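Local coordinates for Lmo0547 protein (Listeria monocytogenes, PDB 4R9N) that probably regulates transcription by binding DNA in response to a sugar ligand, as a member of the SorC family, at residues A20-T25 and R248-I253. Sequence-based numbering, arbitrary orientation. Where two conformers were deposited one is given.
Sequences AIVVAT and RMAEYI
Val22 and Ala250 make the apolar half of this contact, Thr25 and Arg248 the polar half, and no hydrogen bond links 20-25 to 248-253. Val22, last but one in strand 19-23, points at the helix and lays CG1 against CB of Ala250, 4.3 Å away. That is a light touch between two small side chains; Leu11 of helix 3-15 packs against both. Val23 turns to the other side of the sheet, where Phe36 and Glu40 of helix 30-49 receive it.

Beyond the strand end Thr25 again faces the helix. A chi1 of 53° swings its OG1 toward the arginine, and in the conformer given, one of two deposited, this oxygen lies above the centre of one face of the Arg248 guanidinium, 4.0 Å from CZ, with the two side chains crossing at about a right angle. Each polar end is bonded elsewhere: OG1 to Asp247 OD1, at the first residue of the helix, and Arg248 NH1 to the carbonyl O of Met28. Two kinks in the arginine chain of this conformer bring its guanidinium beside the chain that follows the strand.

The contact belongs to the edge of a Rossmann-like parallel sheet. Strand 19-23 is outermost and pairs in parallel with strand 242-246, which runs straight into helix 247-253; helix 3-15 closes over Val22 and Ala250, while helix 30-49 packs on the opposite face of the strand.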
loop_
_atom_site.group_PDB
_atom_site.type_symbol
_atom_site.label_atom_id
_atom_site.label_comp_id
_atom_site.label_asym_id
_atom_site.label_seq_id
_atom_site.Cartn_x
_atom_site.Cartn_y
_atom_site.Cartn_z
ATOM N N ALA A 20 -7.823 -7.033 -12.208
ATOM C CA ALA A 20 -6.929 -7.943 -11.501
ATOM C C ALA A 20 -5.815 -8.354 -12.445
ATOM O O ALA A 20 -6.085 -8.770 -13.583
ATOM C CB ALA A 20 -7.701 -9.132 -10.919
ATOM N N ILE A 21 -4.568 -8.169 -12.019
ATOM C CA ILE A 21 -3.432 -8.604 -12.778
ATOM C C ILE A 21 -2.796 -9.809 -12.078
ATOM O O ILE A 21 -2.389 -9.704 -10.899
ATOM C CB ILE A 21 -2.413 -7.466 -12.855
ATOM C CG1 ILE A 21 -3.040 -6.267 -13.582
ATOM C CG2 ILE A 21 -1.155 -8.002 -13.522
ATOM C CD1 ILE A 21 -2.463 -4.916 -13.150
ATOM N N VAL A 22 -2.853 -10.966 -12.712
ATOM C CA VAL A 22 -2.434 -12.181 -12.062
ATOM C C VAL A 22 -1.190 -12.647 -12.755
ATOM O O VAL A 22 -1.165 -12.813 -13.984
ATOM C CB VAL A 22 -3.481 -13.329 -12.114
ATOM C CG1 VAL A 22 -2.913 -14.537 -11.434
ATOM C CG2 VAL A 22 -4.758 -12.946 -11.411
ATOM N N VAL A 23 -0.193 -12.967 -11.953
ATOM C CA VAL A 23 1.134 -13.258 -12.442
ATOM C C VAL A 23 1.369 -14.749 -12.317
ATOM O O VAL A 23 1.174 -15.300 -11.260
ATOM C CB VAL A 23 2.157 -12.423 -11.603
ATOM C CG1 VAL A 23 3.548 -12.936 -11.769
ATOM C CG2 VAL A 23 2.055 -10.945 -11.997
ATOM N N ALA A 24 1.784 -15.399 -13.397
ATOM C CA ALA A 24 1.980 -16.835 -13.400
ATOM C C ALA A 24 3.309 -17.177 -12.794
ATOM O O ALA A 24 4.324 -16.738 -13.270
ATOM C CB ALA A 24 1.895 -17.404 -14.818
ATOM N N THR A 25 3.293 -17.956 -11.727
ATOM C CA THR A 25 4.508 -18.398 -11.105
ATOM C C THR A 25 4.754 -19.798 -11.644
ATOM O O THR A 25 3.826 -20.614 -11.753
ATOM C CB THR A 25 4.368 -18.482 -9.584
ATOM O OG1 THR A 25 3.231 -19.274 -9.259
ATOM C CG2 THR A 25 4.191 -17.092 -8.951
ATOM N N ARG A 248 -0.941 -18.292 -7.461
ATOM C CA ARG A 248 -1.048 -19.046 -6.198
ATOM C C ARG A 248 -1.940 -18.318 -5.163
ATOM O O ARG A 248 -2.804 -18.934 -4.525
ATOM C CB ARG A 248 0.354 -19.288 -5.643
ATOM C CG ARG A 248 0.535 -20.519 -4.765
ATOM C CD ARG A 248 1.901 -21.160 -5.014
ATOM N NE ARG A 248 2.985 -20.172 -5.037
ATOM C CZ ARG A 248 4.203 -20.373 -5.545
ATOM N NH1 ARG A 248 5.095 -19.400 -5.500
ATOM N NH2 ARG A 248 4.544 -21.528 -6.066
HETATM N N MSE A 249 -1.738 -17.001 -5.009
HETATM C CA MSE A 249 -2.549 -16.206 -4.109
HETATM C C MSE A 249 -3.950 -16.127 -4.651
HETATM O O MSE A 249 -4.891 -16.176 -3.887
HETATM C CB MSE A 249 -2.031 -14.776 -4.003
HETATM C CG MSE A 249 -2.919 -13.867 -3.175
HETATM SE SE MSE A 249 -2.827 -14.292 -1.235
HETATM C CE MSE A 249 -0.930 -14.762 -1.330
ATOM N N ALA A 250 -4.098 -15.947 -5.960
ATOM C CA ALA A 250 -5.438 -15.889 -6.544
ATOM C C ALA A 250 -6.262 -17.173 -6.253
ATOM O O ALA A 250 -7.451 -17.089 -5.907
ATOM C CB ALA A 250 -5.355 -15.613 -8.007
ATOM N N GLU A 251 -5.638 -18.333 -6.364
ATOM C CA GLU A 251 -6.347 -19.604 -6.153
ATOM C C GLU A 251 -6.844 -19.691 -4.732
ATOM O O GLU A 251 -7.967 -20.136 -4.466
ATOM C CB GLU A 251 -5.445 -20.796 -6.495
ATOM C CG GLU A 251 -5.235 -20.958 -8.002
ATOM C CD GLU A 251 -3.981 -21.748 -8.391
ATOM O OE1 GLU A 251 -3.279 -22.282 -7.501
ATOM O OE2 GLU A 251 -3.684 -21.840 -9.610
ATOM N N TYR A 252 -5.999 -19.226 -3.830
ATOM C CA TYR A 252 -6.229 -19.309 -2.433
ATOM C C TYR A 252 -7.321 -18.347 -1.992
ATOM O O TYR A 252 -8.033 -18.636 -1.045
ATOM C CB TYR A 252 -4.906 -18.998 -1.710
ATOM C CG TYR A 252 -4.889 -19.348 -0.256
ATOM C CD1 TYR A 252 -5.477 -20.534 0.217
ATOM C CD2 TYR A 252 -4.263 -18.516 0.666
ATOM C CE1 TYR A 252 -5.460 -20.858 1.568
ATOM C CE2 TYR A 252 -4.245 -18.827 2.024
ATOM C CZ TYR A 252 -4.830 -20.002 2.470
ATOM O OH TYR A 252 -4.792 -20.296 3.810
ATOM N N ILE A 253 -7.439 -17.188 -2.630
ATOM C CA ILE A 253 -8.484 -16.259 -2.236
ATOM C C ILE A 253 -9.773 -16.401 -3.042
ATOM O O ILE A 253 -10.765 -15.788 -2.689
ATOM C CB ILE A 253 -8.020 -14.783 -2.219
ATOM C CG1 ILE A 253 -7.692 -14.244 -3.606
ATOM C CG2 ILE A 253 -6.828 -14.620 -1.289
ATOM C CD1 ILE A 253 -7.438 -12.735 -3.603
#